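Acetyltransferase, GNAT family (Streptococcus agalactiae 2603V/R, PDB 2PC1) probably transfers an acyl group, as a member of the GNAT family of N-acetyltransferases, to an acceptor that is not known. Local coordinates at residues S49-K54 with C147-K152; E93-A98 with K170-G175; L35-A40 with R116-N121. All coordinates share one frame; numbering follows the deposited sequence.

Interaction 1 of 3, residues S49-K54 with C147-K152; sequences SDQWQK and CDTHEK. With SO4 (sulfate ion), chain B.
In this GNAT fold the loop after helix 30-46 meets the chain running on from strand 144-149, and a histidine-carboxylate hydrogen bond, His150 to Asp50, joins the two. His150 NE2 donates to Asp50 OD1 over 2.9 Å, on the syn side but tilted well out of the carboxylate plane, with a bent N-H...O angle of 137°. The carboxylate stands almost perpendicular to the imidazole, and its oxygen lies a little out of the ring plane. On the other ring nitrogen, ND1 of His150 accepts from the backbone N of Lys152 at 2.9 Å, in the ring plane and nearly straight. Ser49 OG sits 3.2 Å above the centre of one imidazole face. The same hydroxyl accepts from the backbone N of Gln51 at 3.0 Å, an ST turn that overlaps the type II turn from Asp50 to Gln53. Beside the ring, Gln51 runs extended in the opposite direction to His150, OE1 passing 3.6 Å from His150 CB, and its amide NE2 continues to O4 of a sulfate at 2.9 Å. This ion, probably from the crystallisation liquor, is also bound by Trp52 NE1, Tyr58 and the backbone N of Arg116, while Gln51 OE1 takes a bond from Asn153. At the outer end the aliphatic part of Lys152 lies along Ser49, CD to CA 3.7 Å, and a water links Lys152 NZ to the backbone N of Asp50. With ND1 accepting and NE2 donating, the two bonds select the ring form protonated on NE2 and fix its rotation.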
loop_
_atom_site.group_PDB
_atom_site.type_symbol
_atom_site.label_atom_id
_atom_site.label_comp_id
_atom_site.label_asym_id
_atom_site.label_seq_id
_atom_site.Cartn_x
_atom_site.Cartn_y
_atom_site.Cartn_z
ATOM N N SER A 49 10.024 -14.427 1.130
ATOM C CA SER A 49 9.666 -13.642 -0.043
ATOM C C SER A 49 10.823 -12.792 -0.527
ATOM O O SER A 49 11.620 -12.305 0.269
ATOM C CB SER A 49 8.507 -12.737 0.329
ATOM O OG SER A 49 8.127 -11.910 -0.754
ATOM N N ASP A 50 10.862 -12.542 -1.833
ATOM C CA ASP A 50 11.830 -11.618 -2.382
ATOM C C ASP A 50 11.275 -10.201 -2.513
ATOM O O ASP A 50 11.982 -9.313 -2.977
ATOM C CB ASP A 50 12.415 -12.127 -3.709
ATOM C CG ASP A 50 11.394 -12.232 -4.824
ATOM O OD1 ASP A 50 10.210 -11.895 -4.642
ATOM O OD2 ASP A 50 11.813 -12.675 -5.923
ATOM N N GLN A 51 10.039 -9.963 -2.062
ATOM C CA GLN A 51 9.468 -8.635 -2.087
ATOM C C GLN A 51 10.338 -7.663 -1.296
ATOM O O GLN A 51 10.624 -7.902 -0.130
ATOM C CB GLN A 51 8.048 -8.641 -1.520
ATOM C CG GLN A 51 7.378 -7.291 -1.646
ATOM C CD GLN A 51 5.916 -7.309 -1.264
ATOM O OE1 GLN A 51 5.475 -8.161 -0.490
ATOM N NE2 GLN A 51 5.154 -6.349 -1.795
ATOM N N TRP A 52 10.790 -6.611 -1.958
ATOM C CA TRP A 52 11.635 -5.544 -1.383
ATOM C C TRP A 52 13.056 -6.003 -1.048
ATOM O O TRP A 52 13.777 -5.295 -0.351
ATOM C CB TRP A 52 11.005 -4.894 -0.151
ATOM C CG TRP A 52 9.697 -4.208 -0.348
ATOM C CD1 TRP A 52 8.905 -4.209 -1.453
ATOM C CD2 TRP A 52 9.015 -3.445 0.648
ATOM N NE1 TRP A 52 7.773 -3.459 -1.204
ATOM C CE2 TRP A 52 7.826 -2.975 0.073
ATOM C CE3 TRP A 52 9.311 -3.101 1.963
ATOM C CZ2 TRP A 52 6.898 -2.204 0.793
ATOM C CZ3 TRP A 52 8.405 -2.299 2.661
ATOM C CH2 TRP A 52 7.215 -1.876 2.076
ATOM N N GLN A 53 13.468 -7.168 -1.537
ATOM C CA GLN A 53 14.753 -7.773 -1.156
ATOM C C GLN A 53 15.780 -7.700 -2.265
ATOM O O GLN A 53 16.821 -8.342 -2.163
ATOM C CB GLN A 53 14.565 -9.239 -0.783
ATOM C CG GLN A 53 13.462 -9.532 0.218
ATOM C CD GLN A 53 13.611 -8.785 1.526
ATOM O OE1 GLN A 53 14.708 -8.762 2.111
ATOM N NE2 GLN A 53 12.499 -8.247 2.046
ATOM N N LYS A 54 15.515 -6.917 -3.296
ATOM C CA LYS A 54 16.367 -6.914 -4.501
ATOM C C LYS A 54 17.526 -5.948 -4.381
ATOM O O LYS A 54 17.533 -5.055 -3.529
ATOM C CB LYS A 54 15.545 -6.527 -5.732
ATOM C CG LYS A 54 14.268 -7.316 -5.938
ATOM C CD LYS A 54 14.504 -8.800 -5.928
ATOM N N CYS A 147 -4.841 -2.680 -5.759
ATOM C CA CYS A 147 -3.615 -2.997 -5.016
ATOM C C CYS A 147 -3.117 -4.305 -5.545
ATOM O O CYS A 147 -3.905 -5.119 -6.043
ATOM C CB CYS A 147 -3.910 -3.117 -3.531
ATOM S SG CYS A 147 -2.442 -3.083 -2.469
ATOM N N ASP A 148 -1.840 -4.539 -5.475
ATOM C CA ASP A 148 -1.316 -5.862 -5.831
ATOM C C ASP A 148 -0.353 -6.241 -4.740
ATOM O O ASP A 148 0.205 -5.381 -4.062
ATOM C CB ASP A 148 -0.658 -5.883 -7.182
ATOM C CG ASP A 148 0.550 -4.969 -7.264
ATOM O OD1 ASP A 148 1.648 -5.380 -6.857
ATOM O OD2 ASP A 148 0.393 -3.818 -7.721
ATOM N N THR A 149 -0.147 -7.522 -4.543
ATOM C CA THR A 149 0.833 -7.978 -3.579
ATOM C C THR A 149 1.489 -9.259 -4.022
ATOM O O THR A 149 1.061 -9.935 -4.948
ATOM C CB THR A 149 0.216 -8.108 -2.168
ATOM O OG1 THR A 149 1.257 -8.162 -1.188
ATOM C CG2 THR A 149 -0.642 -9.297 -2.039
ATOM N N HIS A 150 2.569 -9.582 -3.334
ATOM C CA HIS A 150 3.323 -10.782 -3.602
ATOM C C HIS A 150 2.525 -12.000 -3.169
ATOM O O HIS A 150 1.778 -11.976 -2.177
ATOM C CB HIS A 150 4.641 -10.723 -2.803
ATOM C CG HIS A 150 5.695 -11.699 -3.236
ATOM N ND1 HIS A 150 5.688 -13.046 -2.899
ATOM C CD2 HIS A 150 6.859 -11.488 -3.901
ATOM C CE1 HIS A 150 6.781 -13.626 -3.386
ATOM N NE2 HIS A 150 7.499 -12.700 -4.005
ATOM N N GLU A 151 2.747 -13.100 -3.883
ATOM C CA GLU A 151 2.098 -14.333 -3.567
ATOM C C GLU A 151 2.357 -14.811 -2.156
ATOM O O GLU A 151 1.517 -15.491 -1.569
ATOM C CB GLU A 151 2.548 -15.418 -4.558
ATOM C CG GLU A 151 1.975 -15.231 -5.942
ATOM C CD GLU A 151 2.511 -16.253 -6.914
ATOM O OE1 GLU A 151 3.748 -16.400 -7.028
ATOM O OE2 GLU A 151 1.689 -16.911 -7.550
ATOM N N LYS A 152 3.543 -14.508 -1.620
ATOM C CA LYS A 152 3.889 -14.948 -0.279
ATOM C C LYS A 152 3.417 -13.993 0.825
ATOM O O LYS A 152 3.526 -14.298 2.009
ATOM C CB LYS A 152 5.399 -15.151 -0.158
ATOM C CG LYS A 152 5.900 -16.288 -1.004
ATOM C CD LYS A 152 7.388 -16.492 -0.831
ATOM C CE LYS A 152 7.909 -17.545 -1.803
ATOM N NZ LYS A 152 9.399 -17.698 -1.741
HETATM S S SO4 B . 5.043 -2.660 -3.671
HETATM O O1 SO4 B . 5.485 -1.800 -2.600
HETATM O O2 SO4 B . 3.592 -2.795 -3.590
HETATM O O3 SO4 B . 5.415 -2.139 -4.971
HETATM O O4 SO4 B . 5.648 -3.972 -3.459
HETATM O O HOH W 1 9.914 -15.212 -3.320
#

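Interaction 2 of 3, residues E93-A98 with K170-G175; sequences EEVYDA and KVPLDG
With CG1 anti to the backbone N (chi1 170°), Val95 in the conformer described sends that methyl across to the chain that leaves strand 166-171, where it lies 3.8 Å from the carbonyl carbon of Pro172. Val171 has its own CG1 beside the backbone N (chi1 -66°), which brings the methyl to within 4.1 Å of Tyr96 CD1. The contact packs the loop after strand 81-91, whose backbone angles are helical at 94-97, against an outermost strand of the GNAT sheet, at the hairpin that leads into strand 177-183. The side-chain contacts are apolar, and no hydrogen bond passes between the two segments. Val95 CG1 is shared, meeting Pro172 CD at 3.9 Å and Leu173 CB at 4.0 Å, so one methyl spans the bend in the opposite chain. Pro172 is the centre of an inverse gamma turn there, closed by a weak bond from Leu173 N to Val171 O. Tyr96 lies across Val171 at a slant. Its other neighbours hold it in place: CB of Glu93 covers one ring face near the rim, and its hydroxyl is hydrogen-bonded to Asp148 on strand 144-149. Lys170, whose CB points away from the loop, directs its amine to a salt bridge with Glu101. The proline ring rests on Ala98, whose CB is 3.6 Å from Pro172 CG and whose carbonyl O is 3.5 Å from Pro172 CD.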
loop_
_atom_site.group_PDB
_atom_site.type_symbol
_atom_site.label_atom_id
_atom_site.label_comp_id
_atom_site.label_asym_id
_atom_site.label_seq_id
_atom_site.Cartn_x
_atom_site.Cartn_y
_atom_site.Cartn_z
ATOM N N GLU A 93 -2.023 2.137 -14.043
ATOM C CA GLU A 93 -0.848 1.260 -13.974
ATOM C C GLU A 93 -0.790 0.422 -15.220
ATOM O O GLU A 93 -1.636 -0.415 -15.458
ATOM C CB GLU A 93 -0.912 0.327 -12.771
ATOM C CG GLU A 93 -0.590 0.963 -11.452
ATOM C CD GLU A 93 0.840 1.492 -11.365
ATOM O OE1 GLU A 93 1.738 1.043 -12.129
ATOM O OE2 GLU A 93 1.054 2.366 -10.508
ATOM N N GLU A 94 0.212 0.661 -16.060
ATOM C CA GLU A 94 0.267 -0.052 -17.326
ATOM C C GLU A 94 0.276 -1.573 -17.148
ATOM O O GLU A 94 -0.362 -2.297 -17.898
ATOM C CB GLU A 94 1.497 0.365 -18.150
ATOM C CG GLU A 94 1.613 1.874 -18.417
ATOM C CD GLU A 94 0.454 2.457 -19.206
ATOM O OE1 GLU A 94 0.006 1.825 -20.186
ATOM O OE2 GLU A 94 0.001 3.571 -18.850
ATOM N N VAL A 95 1.001 -2.047 -16.144
ATOM C CA VAL A 95 1.142 -3.491 -15.954
ATOM C C VAL A 95 -0.205 -4.135 -15.590
ATOM O O VAL A 95 -0.426 -5.311 -15.825
ATOM C CB VAL A 95 2.257 -3.802 -14.920
ATOM C CG1 VAL A 95 2.275 -5.278 -14.513
ATOM C CG2 VAL A 95 3.601 -3.408 -15.519
ATOM N N TYR A 96 -1.116 -3.362 -15.007
ATOM C CA TYR A 96 -2.443 -3.872 -14.680
ATOM C C TYR A 96 -3.258 -4.232 -15.920
ATOM O O TYR A 96 -4.165 -5.062 -15.860
ATOM C CB TYR A 96 -3.216 -2.873 -13.804
ATOM C CG TYR A 96 -2.805 -2.830 -12.363
ATOM C CD1 TYR A 96 -1.740 -3.580 -11.851
ATOM C CD2 TYR A 96 -3.477 -2.002 -11.476
ATOM C CE1 TYR A 96 -1.389 -3.531 -10.495
ATOM C CE2 TYR A 96 -3.110 -1.938 -10.155
ATOM C CZ TYR A 96 -2.092 -2.700 -9.657
ATOM O OH TYR A 96 -1.804 -2.578 -8.307
ATOM N N ASP A 97 -2.923 -3.652 -17.072
ATOM C CA ASP A 97 -3.585 -4.040 -18.279
ATOM C C ASP A 97 -3.226 -5.446 -18.732
ATOM O O ASP A 97 -3.931 -5.999 -19.545
ATOM C CB ASP A 97 -3.253 -3.071 -19.419
ATOM C CG ASP A 97 -3.698 -1.639 -19.128
ATOM O OD1 ASP A 97 -4.709 -1.466 -18.411
ATOM O OD2 ASP A 97 -3.027 -0.697 -19.628
ATOM N N ALA A 98 -2.135 -5.996 -18.194
ATOM C CA ALA A 98 -1.662 -7.328 -18.534
ATOM C C ALA A 98 -2.190 -8.380 -17.573
ATOM O O ALA A 98 -1.655 -9.483 -17.505
ATOM C CB ALA A 98 -0.142 -7.317 -18.530
ATOM N N LYS A 170 -3.769 -12.255 -11.815
ATOM C CA LYS A 170 -2.352 -12.085 -11.693
ATOM C C LYS A 170 -1.890 -11.008 -12.646
ATOM O O LYS A 170 -2.449 -10.847 -13.705
ATOM C CB LYS A 170 -1.640 -13.383 -11.995
ATOM C CG LYS A 170 -1.809 -14.390 -10.878
ATOM C CD LYS A 170 -1.358 -15.764 -11.260
ATOM C CE LYS A 170 -1.621 -16.709 -10.070
ATOM N NZ LYS A 170 -1.373 -18.119 -10.413
ATOM N N VAL A 171 -0.892 -10.241 -12.216
ATOM C CA VAL A 171 -0.270 -9.266 -13.112
ATOM C C VAL A 171 1.230 -9.499 -13.131
ATOM O O VAL A 171 1.822 -9.896 -12.127
ATOM C CB VAL A 171 -0.610 -7.802 -12.725
ATOM C CG1 VAL A 171 -2.106 -7.514 -12.903
ATOM C CG2 VAL A 171 -0.166 -7.496 -11.324
ATOM N N PRO A 172 1.869 -9.271 -14.277
ATOM C CA PRO A 172 3.290 -9.569 -14.430
ATOM C C PRO A 172 4.236 -8.465 -13.946
ATOM O O PRO A 172 5.034 -7.921 -14.733
ATOM C CB PRO A 172 3.422 -9.778 -15.924
ATOM C CG PRO A 172 2.435 -8.859 -16.488
ATOM C CD PRO A 172 1.252 -8.889 -15.558
ATOM N N LEU A 173 4.223 -8.240 -12.662
ATOM C CA LEU A 173 5.016 -7.190 -11.999
ATOM C C LEU A 173 6.026 -7.923 -11.126
ATOM O O LEU A 173 5.657 -8.706 -10.253
ATOM C CB LEU A 173 4.098 -6.305 -11.162
ATOM C CG LEU A 173 4.688 -5.127 -10.373
ATOM C CD1 LEU A 173 5.409 -4.206 -11.322
ATOM C CD2 LEU A 173 3.579 -4.410 -9.628
ATOM N N ASP A 174 7.307 -7.698 -11.395
ATOM C CA ASP A 174 8.404 -8.310 -10.634
ATOM C C ASP A 174 8.230 -9.819 -10.530
ATOM O O ASP A 174 8.351 -10.401 -9.437
ATOM C CB ASP A 174 8.509 -7.676 -9.234
ATOM C CG ASP A 174 9.832 -7.994 -8.540
ATOM O OD1 ASP A 174 10.888 -7.998 -9.209
ATOM O OD2 ASP A 174 9.812 -8.240 -7.315
ATOM N N GLY A 175 7.959 -10.448 -11.676
ATOM C CA GLY A 175 7.521 -11.836 -11.724
ATOM C C GLY A 175 6.007 -11.876 -11.716
ATOM O O GLY A 175 5.379 -11.600 -12.729
#

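Interaction 3 of 3, residues L35-A40 with R116-N121; sequences LLIEEA and RIAISN. With SO4 (sulfate ion), chain B.
Helix 35-40 passes over strand 117-119 at 86°, almost square to it, with the two axes 7.7 Å apart at their closest. This is helix-on-sheet packing in the alpha/beta GNAT fold: helix 30-46 covers one face of the central sheet, and Ile117 and Ile119 turn their side chains to the other, where helix 127-139 lies. The nearest backbone pairs are Ala40 with Ala118, 5.9 Å between CA atoms, and Leu36 with Ser120. Ala118 points its methyl toward the helix, where Leu36, Ile37 and Ala40 meet it. Leu36 CG approaches Ala118 CB to 3.9 Å, Ile37 in the conformer described brings CD1 to the same methyl, and Ala40 meets it CB to CB at 4.0 Å. The small residues on both sides let the helix come this close. A chi1 of 171° swings CG of Leu36 away from its own N and over the strand: CD2 faces the carbonyl O of Ala118, while CD1 lies 3.5 Å from the backbone N of Ser120. Trp52, from the loop that follows the helix, touches Ile37, Ala40 and Ala118 and extends this apolar patch. At Arg116, where the chain turns a corner, the backbone N donates to O1 of the sulfate at 2.9 Å; the guanidinium is salt-bridged to Asp67 and also bonds Tyr58. Ser120 OG, hydrogen-bonded to Phe123 N, lies just past the strand; a water joins it to the helix, 2.8 Å from that OG and donating to Glu39 OE1 at 2.6 Å.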
loop_
_atom_site.group_PDB
_atom_site.type_symbol
_atom_site.label_atom_id
_atom_site.label_comp_id
_atom_site.label_asym_id
_atom_site.label_seq_id
_atom_site.Cartn_x
_atom_site.Cartn_y
_atom_site.Cartn_z
ATOM N N LEU A 35 12.978 4.332 8.408
ATOM C CA LEU A 35 13.081 3.380 9.526
ATOM C C LEU A 35 11.972 2.368 9.437
ATOM O O LEU A 35 12.199 1.156 9.607
ATOM C CB LEU A 35 13.019 4.105 10.878
ATOM C CG LEU A 35 14.252 4.920 11.221
ATOM C CD1 LEU A 35 13.983 5.950 12.335
ATOM C CD2 LEU A 35 15.426 4.016 11.607
ATOM N N LEU A 36 10.750 2.818 9.152
ATOM C CA LEU A 36 9.603 1.957 9.052
ATOM C C LEU A 36 9.755 1.030 7.876
ATOM O O LEU A 36 9.525 -0.162 7.997
ATOM C CB LEU A 36 8.311 2.799 8.913
ATOM C CG LEU A 36 7.006 2.076 8.583
ATOM C CD1 LEU A 36 6.710 0.919 9.542
ATOM C CD2 LEU A 36 5.844 3.074 8.589
ATOM N N ILE A 37 10.172 1.557 6.733
ATOM C CA ILE A 37 10.386 0.737 5.531
ATOM C C ILE A 37 11.396 -0.373 5.808
ATOM O O ILE A 37 11.201 -1.515 5.393
ATOM C CB ILE A 37 10.888 1.599 4.339
ATOM C CG1 ILE A 37 9.764 2.507 3.797
ATOM C CG2 ILE A 37 11.419 0.749 3.198
ATOM C CD1 ILE A 37 8.626 1.770 3.064
ATOM N N GLU A 38 12.492 -0.039 6.476
ATOM C CA GLU A 38 13.520 -1.049 6.744
ATOM C C GLU A 38 12.999 -2.091 7.704
ATOM O O GLU A 38 13.333 -3.270 7.568
ATOM C CB GLU A 38 14.827 -0.417 7.230
ATOM C CG GLU A 38 15.504 0.436 6.189
ATOM C CD GLU A 38 15.892 -0.320 4.925
ATOM O OE1 GLU A 38 16.077 -1.555 4.976
ATOM O OE2 GLU A 38 16.005 0.371 3.888
ATOM N N GLU A 39 12.199 -1.688 8.689
ATOM C CA GLU A 39 11.591 -2.659 9.603
ATOM C C GLU A 39 10.707 -3.613 8.817
ATOM O O GLU A 39 10.776 -4.850 8.972
ATOM C CB GLU A 39 10.838 -1.957 10.751
ATOM C CG GLU A 39 11.759 -1.259 11.786
ATOM C CD GLU A 39 10.995 -0.313 12.733
ATOM O OE1 GLU A 39 9.749 -0.409 12.802
ATOM O OE2 GLU A 39 11.644 0.542 13.384
ATOM N N ALA A 40 9.885 -3.051 7.948
ATOM C CA ALA A 40 9.015 -3.849 7.143
ATOM C C ALA A 40 9.769 -4.782 6.196
ATOM O O ALA A 40 9.394 -5.946 6.012
ATOM C CB ALA A 40 8.038 -2.960 6.373
ATOM N N ARG A 116 3.715 0.333 -1.800
ATOM C CA ARG A 116 4.726 0.622 -0.787
ATOM C C ARG A 116 4.116 0.733 0.600
ATOM O O ARG A 116 4.470 1.602 1.399
ATOM C CB ARG A 116 5.558 1.848 -1.170
ATOM C CG ARG A 116 6.419 1.546 -2.369
ATOM C CD ARG A 116 7.189 2.745 -2.889
ATOM N NE ARG A 116 6.365 3.758 -3.561
ATOM C CZ ARG A 116 5.878 3.625 -4.786
ATOM N NH1 ARG A 116 6.028 2.496 -5.454
ATOM N NH2 ARG A 116 5.206 4.630 -5.334
ATOM N N ILE A 117 3.181 -0.153 0.902
ATOM C CA ILE A 117 2.515 -0.145 2.172
ATOM C C ILE A 117 3.428 -0.734 3.233
ATOM O O ILE A 117 3.884 -1.862 3.121
ATOM C CB ILE A 117 1.199 -0.932 2.118
ATOM C CG1 ILE A 117 0.236 -0.296 1.110
ATOM C CG2 ILE A 117 0.546 -0.969 3.512
ATOM C CD1 ILE A 117 -0.926 -1.173 0.747
ATOM N N ALA A 118 3.684 0.030 4.281
ATOM C CA ALA A 118 4.533 -0.422 5.364
ATOM C C ALA A 118 3.819 -0.152 6.648
ATOM O O ALA A 118 3.376 0.963 6.922
ATOM C CB ALA A 118 5.853 0.278 5.333
ATOM N N ILE A 119 3.679 -1.193 7.444
ATOM C CA ILE A 119 2.819 -1.142 8.604
ATOM C C ILE A 119 3.692 -1.552 9.750
ATOM O O ILE A 119 4.264 -2.651 9.744
ATOM C CB ILE A 119 1.643 -2.117 8.514
ATOM C CG1 ILE A 119 0.837 -1.906 7.215
ATOM C CG2 ILE A 119 0.772 -1.970 9.759
ATOM C CD1 ILE A 119 0.191 -0.537 7.035
ATOM N N SER A 120 3.842 -0.657 10.702
ATOM C CA SER A 120 4.632 -0.960 11.890
ATOM C C SER A 120 4.170 -2.243 12.542
ATOM O O SER A 120 2.980 -2.498 12.621
ATOM C CB SER A 120 4.516 0.163 12.921
ATOM O OG SER A 120 5.272 -0.166 14.090
ATOM N N ASN A 121 5.122 -3.027 13.037
ATOM C CA ASN A 121 4.811 -4.182 13.906
ATOM C C ASN A 121 5.082 -3.875 15.395
ATOM O O ASN A 121 4.751 -4.678 16.273
ATOM C CB ASN A 121 5.628 -5.394 13.490
ATOM C CG ASN A 121 7.078 -5.058 13.319
ATOM O OD1 ASN A 121 7.694 -4.458 14.207
ATOM N ND2 ASN A 121 7.620 -5.371 12.150
HETATM S S SO4 B . 5.043 -2.660 -3.671
HETATM O O1 SO4 B . 5.485 -1.800 -2.600
HETATM O O2 SO4 B . 3.592 -2.795 -3.590
HETATM O O3 SO4 B . 5.415 -2.139 -4.971
HETATM O O4 SO4 B . 5.648 -3.972 -3.459
HETATM O O HOH W 2 7.761 1.004 13.625
#

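In the fold
The three contacts belong to one N-acetyltransferase domain and reach one mixed sheet. Interaction 1 lies about 13 Å, centre to centre, from each of the others; interactions 2 and 3 are about 23 Å apart and do not touch. Along the chain come 35-40, 49-54, 93-98, then 116-121, 147-152, 170-175, so every pair of contacts crosses. Interaction 1 meets interaction 3 through the Trp52 ring and the shared sulfate, and interaction 2 through the probable hydrogen bond of Asp148 with Tyr96. The parallel neighbours 111-119 and 144-149 are thus joined, one to helix 30-46, the other to the loop after it. In GNAT relatives these strands diverge to form the acyl-CoA cleft, consistent with the sulfate's position.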